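Local structure of 6'''-hydroxyparomomycin C oxidase (Microbacterium trichothecenolyticum, 7DVE) at residues Arg68-Pro73 with Ala125-Gly130; Gly96-Glu101 with Ala274-Gln279. The protein oxidises the C3 hydroxyl of the sugar in C-glycosides such as isoorientin and mangiferin, using bound FAD and passing the electrons to oxygen to give hydrogen peroxide. All coordinates share one frame; numbering follows the deposited sequence.

Interaction 1 of 2, residues Arg68-Pro73 with Ala125-Gly130; sequences RRSEGP and AAHWTG. With FAD (flavin-adenine dinucleotide), chain C.
Next to helix 60-69, Ser-70 meets His-127, and this single pair carries the contact between 68-73 and 125-130. Just before it, Arg-68 keeps the chain turning, its O accepting the backbone bond from Glu-71 N. Ser-70 follows with OG set anti to its own carbonyl carbon (chi1 -50°), which brings the hydroxyl back to a hydrogen bond with Ala-66 O in the helix and at the same time lays it against the imidazole edge. There Ser-70 OG lies in the ring plane, 3.2 Å from His-127 NE2; it also lies beside CE1, and Ser-70 CB backs onto the same edge. The clear partner of that nitrogen is Asn-120 OD1, and Asn-120 is an FAD-binding residue. Ala-126 CB covers one face of the imidazole, 3.8 Å above its plane. Glu-71 turns its carboxylate toward segment 96-101.

Beyond His-127 the chain reaches the flavin of this GMC oxidoreductase. His-127 O comes within 3.3 Å of the FAD methyl C7M, the Trp-128 ring turns its edge to FAD N1, and Thr-129 OG1 donates a 3.1 Å hydrogen bond to FAD N5. The pair thus illustrates a general pattern, a second-shell serine set against a histidine of the cofactor pocket. Since Asn-120 OD1 can only accept, His-127 NE2 is probably protonated, and with its edge against buried Ser-70 the imidazole is probably fixed in rotation.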
ATOM      1  N   ARG A  68      12.898  -7.989 -10.928  1.00 54.36           N
ATOM      2  CA  ARG A  68      13.852  -7.026 -11.477  1.00 56.91           C
ATOM      3  C   ARG A  68      13.177  -6.094 -12.482  1.00 59.58           C
ATOM      4  O   ARG A  68      13.457  -4.891 -12.508  1.00 58.28           O
ATOM      5  CB  ARG A  68      15.039  -7.752 -12.118  1.00 54.93           C
ATOM      6  N   ARG A  69      12.249  -6.630 -13.285  1.00 56.59           N
ATOM      7  CA  ARG A  69      11.471  -5.825 -14.214  1.00 57.72           C
ATOM      8  C   ARG A  69      10.552  -4.829 -13.519  1.00 57.06           C
ATOM      9  O   ARG A  69      10.097  -3.885 -14.174  1.00 56.46           O
ATOM     10  CB  ARG A  69      10.631  -6.722 -15.114  1.00 56.17           C
ATOM     11  CG  ARG A  69      11.430  -7.507 -16.119  1.00 58.49           C
ATOM     12  CD  ARG A  69      10.518  -8.490 -16.793  1.00 59.65           C
ATOM     13  NE  ARG A  69       9.821  -7.862 -17.907  1.00 63.97           N
ATOM     14  CZ  ARG A  69       8.668  -8.284 -18.409  1.00 63.29           C
ATOM     15  NH1 ARG A  69       8.025  -9.324 -17.891  1.00 60.29           N
ATOM     16  NH2 ARG A  69       8.148  -7.646 -19.457  1.00 63.96           N
ATOM     17  N   SER A  70      10.242  -5.024 -12.231  1.00 56.70           N
ATOM     18  CA  SER A  70       9.447  -4.019 -11.514  1.00 54.30           C
ATOM     19  C   SER A  70      10.260  -2.845 -10.948  1.00 55.51           C
ATOM     20  O   SER A  70       9.677  -1.970 -10.288  1.00 52.42           O
ATOM     21  CB  SER A  70       8.688  -4.681 -10.357  1.00 51.50           C
ATOM     22  OG  SER A  70       7.989  -5.832 -10.781  1.00 52.38           O
ATOM     23  N   GLU A  71      11.575  -2.795 -11.158  1.00 54.75           N
ATOM     24  CA  GLU A  71      12.435  -1.930 -10.354  1.00 57.32           C
ATOM     25  C   GLU A  71      12.806  -0.610 -11.038  1.00 59.73           C
ATOM     26  O   GLU A  71      13.867  -0.049 -10.762  1.00 64.67           O
ATOM     27  CB  GLU A  71      13.683  -2.699  -9.931  1.00 53.58           C
ATOM     28  CG  GLU A  71      13.324  -3.678  -8.832  1.00 54.46           C
ATOM     29  CD  GLU A  71      14.416  -4.647  -8.472  1.00 52.87           C
ATOM     30  OE1 GLU A  71      15.535  -4.546  -9.011  1.00 54.62           O
ATOM     31  OE2 GLU A  71      14.145  -5.513  -7.629  1.00 51.87           O
ATOM     32  N   GLY A  72      11.956  -0.097 -11.917  1.00 60.98           N
ATOM     33  CA  GLY A  72      12.022   1.295 -12.289  1.00 63.58           C
ATOM     34  C   GLY A  72      12.738   1.584 -13.592  1.00 72.79           C
ATOM     35  O   GLY A  72      13.030   0.687 -14.394  1.00 75.94           O
ATOM     36  N   PRO A  73      13.060   2.862 -13.808  1.00 76.49           N
ATOM     37  CA  PRO A  73      13.501   3.289 -15.147  1.00 79.31           C
ATOM     38  C   PRO A  73      14.779   2.612 -15.596  1.00 86.61           C
ATOM     39  O   PRO A  73      14.930   2.313 -16.787  1.00 88.11           O
ATOM     40  CB  PRO A  73      13.674   4.809 -15.001  1.00 73.69           C
ATOM     41  CG  PRO A  73      13.811   5.056 -13.553  1.00 74.78           C
ATOM     42  CD  PRO A  73      13.125   3.945 -12.811  1.00 72.21           C
ATOM     43  N   ALA A 125       1.495  -3.965  -4.785  1.00 47.95           N
ATOM     44  CA  ALA A 125       0.770  -5.145  -4.347  1.00 48.68           C
ATOM     45  C   ALA A 125       1.178  -6.394  -5.115  1.00 46.83           C
ATOM     46  O   ALA A 125       0.779  -7.490  -4.720  1.00 46.18           O
ATOM     47  CB  ALA A 125      -0.744  -4.917  -4.460  1.00 49.62           C
ATOM     48  N   ALA A 126       1.955  -6.273  -6.195  1.00 46.05           N
ATOM     49  CA  ALA A 126       2.518  -7.496  -6.753  1.00 48.57           C
ATOM     50  C   ALA A 126       3.621  -8.073  -5.876  1.00 48.58           C
ATOM     51  O   ALA A 126       4.080  -9.193  -6.138  1.00 48.54           O
ATOM     52  CB  ALA A 126       3.060  -7.265  -8.154  1.00 47.46           C
ATOM     53  N   HIS A 127       4.018  -7.356  -4.825  1.00 44.92           N
ATOM     54  CA  HIS A 127       5.172  -7.720  -4.019  1.00 48.72           C
ATOM     55  C   HIS A 127       4.907  -7.684  -2.526  1.00 49.38           C
ATOM     56  O   HIS A 127       5.825  -7.989  -1.757  1.00 51.19           O
ATOM     57  CB  HIS A 127       6.358  -6.770  -4.302  1.00 47.83           C
ATOM     58  CG  HIS A 127       6.600  -6.519  -5.752  1.00 48.09           C
ATOM     59  ND1 HIS A 127       7.351  -7.371  -6.534  1.00 50.40           N
ATOM     60  CD2 HIS A 127       6.177  -5.529  -6.570  1.00 46.25           C
ATOM     61  CE1 HIS A 127       7.390  -6.908  -7.771  1.00 48.38           C
ATOM     62  NE2 HIS A 127       6.693  -5.788  -7.817  1.00 47.78           N
ATOM     63  N   TRP A 128       3.714  -7.275  -2.091  1.00 46.75           N
ATOM     64  CA  TRP A 128       3.467  -6.964  -0.691  1.00 48.07           C
ATOM     65  C   TRP A 128       3.244  -8.237   0.126  1.00 48.63           C
ATOM     66  O   TRP A 128       3.251  -9.353  -0.402  1.00 47.77           O
ATOM     67  CB  TRP A 128       2.284  -6.007  -0.554  1.00 45.31           C
ATOM     68  CG  TRP A 128       0.915  -6.576  -0.857  1.00 48.59           C
ATOM     69  CD1 TRP A 128       0.604  -7.622  -1.699  1.00 46.81           C
ATOM     70  CD2 TRP A 128      -0.332  -6.113  -0.323  1.00 48.17           C
ATOM     71  NE1 TRP A 128      -0.765  -7.817  -1.733  1.00 47.91           N
ATOM     72  CE2 TRP A 128      -1.362  -6.916  -0.889  1.00 49.57           C
ATOM     73  CE3 TRP A 128      -0.682  -5.105   0.574  1.00 46.11           C
ATOM     74  CZ2 TRP A 128      -2.715  -6.732  -0.577  1.00 48.71           C
ATOM     75  CZ3 TRP A 128      -2.034  -4.927   0.881  1.00 49.46           C
ATOM     76  CH2 TRP A 128      -3.027  -5.738   0.311  1.00 47.03           C
ATOM     77  N   THR A 129       3.047  -8.065   1.446  1.00 47.54           N
ATOM     78  CA  THR A 129       2.757  -9.180   2.351  1.00 47.64           C
ATOM     79  C   THR A 129       1.347  -9.106   2.937  1.00 46.91           C
ATOM     80  O   THR A 129       1.090  -9.679   4.002  1.00 46.81           O
ATOM     81  CB  THR A 129       3.784  -9.263   3.481  1.00 45.75           C
ATOM     82  OG1 THR A 129       3.794  -8.030   4.186  1.00 46.02           O
ATOM     83  CG2 THR A 129       5.179  -9.576   2.955  1.00 47.63           C
ATOM     84  N   GLY A 130       0.453  -8.363   2.286  1.00 47.30           N
ATOM     85  CA  GLY A 130      -0.984  -8.570   2.343  1.00 47.01           C
ATOM     86  C   GLY A 130      -1.701  -8.320   3.655  1.00 48.02           C
ATOM     87  O   GLY A 130      -2.865  -8.708   3.753  1.00 46.16           O
TER
HETATM   88  PA  FAD C 801       1.004   1.350  -5.814  1.00 52.71           P
HETATM   89  O1A FAD C 801       2.374   1.917  -5.778  1.00 53.98           O
HETATM   90  O2A FAD C 801       0.759   0.029  -5.191  1.00 51.84           O
HETATM   91  O5B FAD C 801       0.659   1.353  -7.389  1.00 55.82           O
HETATM   92  C5B FAD C 801       0.773   2.574  -8.125  1.00 52.77           C
HETATM   93  C4B FAD C 801       1.061   2.275  -9.574  1.00 54.23           C
HETATM   94  O4B FAD C 801       1.084   3.572 -10.241  1.00 55.29           O
HETATM   95  C3B FAD C 801       2.478   1.692  -9.750  1.00 56.76           C
HETATM   96  O3B FAD C 801       2.373   0.478 -10.520  1.00 55.53           O
HETATM   97  C2B FAD C 801       3.163   2.798 -10.568  1.00 54.00           C
HETATM   98  O2B FAD C 801       4.077   2.262 -11.529  1.00 53.14           O
HETATM   99  C1B FAD C 801       2.004   3.429 -11.313  1.00 56.53           C
HETATM  100  N9A FAD C 801       2.370   4.805 -11.809  1.00 58.82           N
HETATM  101  C8A FAD C 801       2.893   5.733 -10.991  1.00 57.00           C
HETATM  102  N7A FAD C 801       3.105   6.850 -11.697  1.00 58.51           N
HETATM  103  C5A FAD C 801       2.724   6.624 -12.956  1.00 61.01           C
HETATM  104  C6A FAD C 801       2.717   7.420 -14.033  1.00 63.10           C
HETATM  105  N6A FAD C 801       3.180   8.658 -13.854  1.00 63.88           N
HETATM  106  N1A FAD C 801       2.270   7.007 -15.235  1.00 63.15           N
HETATM  107  C2A FAD C 801       1.800   5.696 -15.342  1.00 63.43           C
HETATM  108  N3A FAD C 801       1.802   4.880 -14.195  1.00 60.31           N
HETATM  109  C4A FAD C 801       2.263   5.360 -13.027  1.00 60.47           C
HETATM  110  N1  FAD C 801       0.670  -2.682   2.632  1.00 46.90           N
HETATM  111  C2  FAD C 801      -0.287  -3.106   3.538  1.00 48.94           C
HETATM  112  O2  FAD C 801      -1.313  -2.443   3.641  1.00 47.44           O
HETATM  113  N3  FAD C 801      -0.065  -4.252   4.318  1.00 49.43           N
HETATM  114  C4  FAD C 801       1.116  -5.006   4.144  1.00 46.34           C
HETATM  115  O4  FAD C 801       1.289  -6.026   4.819  1.00 44.99           O
HETATM  116  C4X FAD C 801       2.066  -4.566   3.229  1.00 47.60           C
HETATM  117  N5  FAD C 801       3.248  -5.208   3.052  1.00 48.00           N
HETATM  118  C5X FAD C 801       4.085  -4.820   2.047  1.00 47.91           C
HETATM  119  C6  FAD C 801       5.248  -5.556   1.751  1.00 46.89           C
HETATM  120  C7  FAD C 801       6.089  -5.218   0.697  1.00 47.81           C
HETATM  121  C7M FAD C 801       7.357  -6.056   0.393  1.00 47.59           C
HETATM  122  C8  FAD C 801       5.779  -4.108  -0.091  1.00 47.10           C
HETATM  123  C8M FAD C 801       6.704  -3.719  -1.259  1.00 46.92           C
HETATM  124  C9  FAD C 801       4.628  -3.361   0.199  1.00 48.01           C
HETATM  125  C9A FAD C 801       3.779  -3.703   1.268  1.00 46.91           C
HETATM  126  N10 FAD C 801       2.678  -2.975   1.563  1.00 48.35           N
HETATM  127  C10 FAD C 801       1.817  -3.409   2.485  1.00 47.89           C
HETATM  128  C1' FAD C 801       2.346  -1.696   0.874  1.00 47.91           C
HETATM  129  C2' FAD C 801       1.339  -1.814  -0.277  1.00 49.69           C
HETATM  130  O2' FAD C 801       1.956  -2.554  -1.343  1.00 49.02           O
HETATM  131  C3' FAD C 801       0.871  -0.395  -0.741  1.00 48.66           C
HETATM  132  O3' FAD C 801       0.227   0.285   0.346  1.00 49.14           O
HETATM  133  C4' FAD C 801      -0.168  -0.490  -1.859  1.00 50.60           C
HETATM  134  O4' FAD C 801       0.377  -1.208  -2.956  1.00 49.37           O
HETATM  135  C5' FAD C 801      -0.573   0.930  -2.343  1.00 52.64           C
HETATM  136  O5' FAD C 801      -1.378   0.843  -3.536  1.00 52.08           O
HETATM  137  P   FAD C 801      -1.513   2.040  -4.616  1.00 53.84           P
HETATM  138  O1P FAD C 801      -2.203   1.598  -5.858  1.00 54.13           O
HETATM  139  O2P FAD C 801      -2.055   3.187  -3.856  1.00 54.87           O
HETATM  140  O3P FAD C 801      -0.036   2.395  -5.175  1.00 54.12           O

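Interaction 2 of 2, residues Gly96-Glu101 with Ala274-Gln279; sequences GTYLLE and ALRTPQ. With FAD (flavin-adenine dinucleotide), chain C.
The adenosine end of the FAD pocket contains this contact, in which Tyr-98 and Arg-276 meet from opposite directions. Tyr-98 sits on the short, weakly bonded strand 98-99, which pairs antiparallel with strand 116-117, and Arg-276 lies on helix 276-283. With Tyr-98 CG between its backbone N and carbonyl carbon (chi1 62°), the phenol reaches across until Tyr-98 OH stands over one guanidinium face, 3.4 Å from Arg-276 NH1. The phenol ring and guanidinium planes are nearly perpendicular (87°). Standing over the flat cation instead of along an N-H, the hydroxyl approaches too badly angled for a hydrogen bond.

The opposite face belongs to the cofactor. In the Rossmann-type FAD-binding fold of GMC oxidoreductases, helix 276-283 follows strand 267-270 of the parallel sheet, and its arginine bends at chi3 (-82°) to lie along the adenosine. FAD C8A sits 3.4 Å above the guanidinium plane, toward its rim, and Arg-276 NH2 comes within 3.3 Å of the ribose carbon FAD C2B. Asp-273 OD2 forms a salt bridge with Arg-276 NE, Ser-118 O accepts from its NH2, and Ser-119 OG bonds to its NH1. A leucine in place of Arg-276 would probably leave Asp-273 without its charged mate and strip the flat cover from the adenosine. At the cofactor's other end, Thr-97 CG2 packs 3.9 Å from the flavin methyl FAD C8M.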
ATOM      1  N   GLY A  96      11.828  -6.159  -6.278  1.00 49.36           N
ATOM      2  CA  GLY A  96      10.575  -5.645  -6.769  1.00 49.63           C
ATOM      3  C   GLY A  96      10.338  -4.168  -6.521  1.00 51.38           C
ATOM      4  O   GLY A  96       9.292  -3.649  -6.919  1.00 48.88           O
ATOM      5  N   THR A  97      11.255  -3.478  -5.855  1.00 50.46           N
ATOM      6  CA  THR A  97      11.109  -2.055  -5.589  1.00 51.24           C
ATOM      7  C   THR A  97      12.421  -1.343  -5.912  1.00 50.47           C
ATOM      8  O   THR A  97      13.464  -1.972  -6.094  1.00 50.79           O
ATOM      9  CB  THR A  97      10.723  -1.771  -4.136  1.00 48.08           C
ATOM     10  OG1 THR A  97      11.861  -1.996  -3.296  1.00 50.17           O
ATOM     11  CG2 THR A  97       9.589  -2.646  -3.693  1.00 47.87           C
ATOM     12  N   TYR A  98      12.363  -0.016  -5.976  1.00 49.56           N
ATOM     13  CA  TYR A  98      13.560   0.795  -6.162  1.00 50.50           C
ATOM     14  C   TYR A  98      13.476   2.041  -5.293  1.00 50.58           C
ATOM     15  O   TYR A  98      12.395   2.466  -4.866  1.00 50.01           O
ATOM     16  CB  TYR A  98      13.790   1.179  -7.634  1.00 51.06           C
ATOM     17  CG  TYR A  98      12.695   2.020  -8.262  1.00 55.26           C
ATOM     18  CD1 TYR A  98      11.459   1.450  -8.593  1.00 52.01           C
ATOM     19  CD2 TYR A  98      12.906   3.372  -8.564  1.00 52.96           C
ATOM     20  CE1 TYR A  98      10.474   2.189  -9.180  1.00 52.77           C
ATOM     21  CE2 TYR A  98      11.912   4.122  -9.154  1.00 52.86           C
ATOM     22  CZ  TYR A  98      10.699   3.524  -9.455  1.00 53.53           C
ATOM     23  OH  TYR A  98       9.702   4.257 -10.043  1.00 55.02           O
ATOM     24  N   LEU A  99      14.642   2.611  -5.022  1.00 49.19           N
ATOM     25  CA  LEU A  99      14.770   3.766  -4.149  1.00 50.02           C
ATOM     26  C   LEU A  99      14.977   5.016  -4.980  1.00 51.54           C
ATOM     27  O   LEU A  99      15.281   4.956  -6.169  1.00 54.65           O
ATOM     28  CB  LEU A  99      15.942   3.593  -3.171  1.00 50.17           C
ATOM     29  CG  LEU A  99      15.959   2.323  -2.315  1.00 49.52           C
ATOM     30  CD1 LEU A  99      17.125   2.348  -1.379  1.00 52.65           C
ATOM     31  CD2 LEU A  99      14.680   2.208  -1.530  1.00 48.04           C
ATOM     32  N   LEU A 100      14.816   6.165  -4.336  1.00 51.48           N
ATOM     33  CA  LEU A 100      15.307   7.397  -4.937  1.00 53.38           C
ATOM     34  C   LEU A 100      16.823   7.327  -5.071  1.00 54.89           C
ATOM     35  O   LEU A 100      17.519   6.802  -4.193  1.00 55.31           O
ATOM     36  CB  LEU A 100      14.915   8.604  -4.089  1.00 53.18           C
ATOM     37  CG  LEU A 100      13.446   9.037  -4.131  1.00 51.03           C
ATOM     38  CD1 LEU A 100      13.225  10.248  -3.230  1.00 51.27           C
ATOM     39  CD2 LEU A 100      13.062   9.359  -5.561  1.00 50.46           C
ATOM     40  N   GLU A 101      17.339   7.847  -6.185  1.00 56.38           N
ATOM     41  CA  GLU A 101      18.780   7.934  -6.339  1.00 58.36           C
ATOM     42  C   GLU A 101      19.369   9.121  -5.586  1.00 56.82           C
ATOM     43  O   GLU A 101      20.534   9.069  -5.160  1.00 56.79           O
ATOM     44  CB  GLU A 101      19.139   8.007  -7.819  1.00 64.93           C
ATOM     45  CG  GLU A 101      19.725   6.705  -8.325  1.00 75.46           C
ATOM     46  CD  GLU A 101      19.580   6.526  -9.822  1.00 80.60           C
ATOM     47  OE1 GLU A 101      18.424   6.456 -10.313  1.00 79.46           O
ATOM     48  OE2 GLU A 101      20.629   6.459 -10.499  1.00 79.22           O
ATOM     49  N   ALA A 274       1.739   7.536  -3.200  1.00 52.68           N
ATOM     50  CA  ALA A 274       1.696   8.798  -2.465  1.00 53.61           C
ATOM     51  C   ALA A 274       2.748   9.816  -2.897  1.00 55.67           C
ATOM     52  O   ALA A 274       2.670  10.978  -2.460  1.00 54.50           O
ATOM     53  CB  ALA A 274       1.853   8.541  -0.966  1.00 52.22           C
ATOM     54  N   LEU A 275       3.747   9.439  -3.699  1.00 54.84           N
ATOM     55  CA  LEU A 275       4.714  10.452  -4.122  1.00 55.03           C
ATOM     56  C   LEU A 275       4.654  10.751  -5.603  1.00 56.45           C
ATOM     57  O   LEU A 275       4.892  11.899  -5.989  1.00 58.95           O
ATOM     58  CB  LEU A 275       6.144  10.048  -3.756  1.00 51.82           C
ATOM     59  CG  LEU A 275       6.299   9.591  -2.310  1.00 51.81           C
ATOM     60  CD1 LEU A 275       7.426   8.606  -2.222  1.00 50.37           C
ATOM     61  CD2 LEU A 275       6.485  10.771  -1.356  1.00 52.14           C
ATOM     62  N   ARG A 276       4.308   9.766  -6.438  1.00 56.26           N
ATOM     63  CA  ARG A 276       4.219  10.029  -7.867  1.00 57.09           C
ATOM     64  C   ARG A 276       2.894  10.676  -8.260  1.00 58.14           C
ATOM     65  O   ARG A 276       2.841  11.352  -9.299  1.00 61.49           O
ATOM     66  CB  ARG A 276       4.455   8.744  -8.654  1.00 53.85           C
ATOM     67  CG  ARG A 276       5.905   8.316  -8.654  1.00 52.54           C
ATOM     68  CD  ARG A 276       6.134   7.143  -9.564  1.00 52.52           C
ATOM     69  NE  ARG A 276       5.784   5.903  -8.882  1.00 56.64           N
ATOM     70  CZ  ARG A 276       5.955   4.682  -9.376  1.00 54.70           C
ATOM     71  NH1 ARG A 276       6.373   4.492 -10.614  1.00 53.31           N
ATOM     72  NH2 ARG A 276       5.706   3.626  -8.598  1.00 51.47           N
ATOM     73  N   THR A 277       1.852  10.526  -7.430  1.00 57.52           N
ATOM     74  CA  THR A 277       0.596  11.250  -7.646  1.00 58.96           C
ATOM     75  C   THR A 277       0.776  12.754  -7.464  1.00 59.19           C
ATOM     76  O   THR A 277       0.401  13.518  -8.379  1.00 60.33           O
ATOM     77  CB  THR A 277      -0.492  10.691  -6.714  1.00 57.68           C
ATOM     78  OG1 THR A 277      -0.796   9.340  -7.074  1.00 55.57           O
ATOM     79  CG2 THR A 277      -1.757  11.535  -6.769  1.00 57.09           C
ATOM     80  N   PRO A 278       1.329  13.250  -6.341  1.00 59.22           N
ATOM     81  CA  PRO A 278       1.691  14.686  -6.299  1.00 59.90           C
ATOM     82  C   PRO A 278       2.646  15.083  -7.412  1.00 61.20           C
ATOM     83  O   PRO A 278       2.526  16.198  -7.934  1.00 61.34           O
ATOM     84  CB  PRO A 278       2.348  14.864  -4.919  1.00 58.90           C
ATOM     85  CG  PRO A 278       1.958  13.683  -4.130  1.00 59.26           C
ATOM     86  CD  PRO A 278       1.713  12.555  -5.098  1.00 56.36           C
ATOM     87  N   GLN A 279       3.595  14.207  -7.783  1.00 59.33           N
ATOM     88  CA  GLN A 279       4.481  14.493  -8.913  1.00 62.10           C
ATOM     89  C   GLN A 279       3.694  14.833 -10.175  1.00 64.71           C
ATOM     90  O   GLN A 279       3.935  15.870 -10.815  1.00 65.46           O
ATOM     91  CB  GLN A 279       5.406  13.301  -9.168  1.00 62.25           C
ATOM     92  CG  GLN A 279       6.528  13.578 -10.156  1.00 59.95           C
ATOM     93  CD  GLN A 279       7.365  12.350 -10.417  1.00 60.28           C
ATOM     94  OE1 GLN A 279       6.844  11.229 -10.522  1.00 60.27           O
ATOM     95  NE2 GLN A 279       8.672  12.542 -10.503  1.00 60.07           N
TER
HETATM   96  PA  FAD C 801       1.004   1.350  -5.814  1.00 52.71           P
HETATM   97  O1A FAD C 801       2.374   1.917  -5.778  1.00 53.98           O
HETATM   98  O2A FAD C 801       0.759   0.029  -5.191  1.00 51.84           O
HETATM   99  O5B FAD C 801       0.659   1.353  -7.389  1.00 55.82           O
HETATM  100  C5B FAD C 801       0.773   2.574  -8.125  1.00 52.77           C
HETATM  101  C4B FAD C 801       1.061   2.275  -9.574  1.00 54.23           C
HETATM  102  O4B FAD C 801       1.084   3.572 -10.241  1.00 55.29           O
HETATM  103  C3B FAD C 801       2.478   1.692  -9.750  1.00 56.76           C
HETATM  104  O3B FAD C 801       2.373   0.478 -10.520  1.00 55.53           O
HETATM  105  C2B FAD C 801       3.163   2.798 -10.568  1.00 54.00           C
HETATM  106  O2B FAD C 801       4.077   2.262 -11.529  1.00 53.14           O
HETATM  107  C1B FAD C 801       2.004   3.429 -11.313  1.00 56.53           C
HETATM  108  N9A FAD C 801       2.370   4.805 -11.809  1.00 58.82           N
HETATM  109  C8A FAD C 801       2.893   5.733 -10.991  1.00 57.00           C
HETATM  110  N7A FAD C 801       3.105   6.850 -11.697  1.00 58.51           N
HETATM  111  C5A FAD C 801       2.724   6.624 -12.956  1.00 61.01           C
HETATM  112  C6A FAD C 801       2.717   7.420 -14.033  1.00 63.10           C
HETATM  113  N6A FAD C 801       3.180   8.658 -13.854  1.00 63.88           N
HETATM  114  N1A FAD C 801       2.270   7.007 -15.235  1.00 63.15           N
HETATM  115  C2A FAD C 801       1.800   5.696 -15.342  1.00 63.43           C
HETATM  116  N3A FAD C 801       1.802   4.880 -14.195  1.00 60.31           N
HETATM  117  C4A FAD C 801       2.263   5.360 -13.027  1.00 60.47           C
HETATM  118  N1  FAD C 801       0.670  -2.682   2.632  1.00 46.90           N
HETATM  119  C2  FAD C 801      -0.287  -3.106   3.538  1.00 48.94           C
HETATM  120  O2  FAD C 801      -1.313  -2.443   3.641  1.00 47.44           O
HETATM  121  N3  FAD C 801      -0.065  -4.252   4.318  1.00 49.43           N
HETATM  122  C4  FAD C 801       1.116  -5.006   4.144  1.00 46.34           C
HETATM  123  O4  FAD C 801       1.289  -6.026   4.819  1.00 44.99           O
HETATM  124  C4X FAD C 801       2.066  -4.566   3.229  1.00 47.60           C
HETATM  125  N5  FAD C 801       3.248  -5.208   3.052  1.00 48.00           N
HETATM  126  C5X FAD C 801       4.085  -4.820   2.047  1.00 47.91           C
HETATM  127  C6  FAD C 801       5.248  -5.556   1.751  1.00 46.89           C
HETATM  128  C7  FAD C 801       6.089  -5.218   0.697  1.00 47.81           C
HETATM  129  C7M FAD C 801       7.357  -6.056   0.393  1.00 47.59           C
HETATM  130  C8  FAD C 801       5.779  -4.108  -0.091  1.00 47.10           C
HETATM  131  C8M FAD C 801       6.704  -3.719  -1.259  1.00 46.92           C
HETATM  132  C9  FAD C 801       4.628  -3.361   0.199  1.00 48.01           C
HETATM  133  C9A FAD C 801       3.779  -3.703   1.268  1.00 46.91           C
HETATM  134  N10 FAD C 801       2.678  -2.975   1.563  1.00 48.35           N
HETATM  135  C10 FAD C 801       1.817  -3.409   2.485  1.00 47.89           C
HETATM  136  C1' FAD C 801       2.346  -1.696   0.874  1.00 47.91           C
HETATM  137  C2' FAD C 801       1.339  -1.814  -0.277  1.00 49.69           C
HETATM  138  O2' FAD C 801       1.956  -2.554  -1.343  1.00 49.02           O
HETATM  139  C3' FAD C 801       0.871  -0.395  -0.741  1.00 48.66           C
HETATM  140  O3' FAD C 801       0.227   0.285   0.346  1.00 49.14           O
HETATM  141  C4' FAD C 801      -0.168  -0.490  -1.859  1.00 50.60           C
HETATM  142  O4' FAD C 801       0.377  -1.208  -2.956  1.00 49.37           O
HETATM  143  C5' FAD C 801      -0.573   0.930  -2.343  1.00 52.64           C
HETATM  144  O5' FAD C 801      -1.378   0.843  -3.536  1.00 52.08           O
HETATM  145  P   FAD C 801      -1.513   2.040  -4.616  1.00 53.84           P
HETATM  146  O1P FAD C 801      -2.203   1.598  -5.858  1.00 54.13           O
HETATM  147  O2P FAD C 801      -2.055   3.187  -3.856  1.00 54.87           O
HETATM  148  O3P FAD C 801      -0.036   2.395  -5.175  1.00 54.12           O

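How the interactions relate
From the N terminus, the chain leaves helix 60-69 through 68-73 and soon enters 96-101 on strand 98-99. It pairs back along strand 116-117 and at 125-130 closes interaction 1 across 51 intervening residues. Interaction 2 closes much later, when the chain, past strand 267-270, reaches 274-279 on helix 276-283. The segments therefore alternate, and the two loops cross rather than nest. Where the first segments meet, Glu-71 OE2 lies 2.8 Å from Gly-96 N in a probable hydrogen bond. FAD is touched by 125-130 in interaction 1 and by both segments of interaction 2, so sequence-distant pieces, including the helix after a parallel-sheet strand, converge on one cofactor.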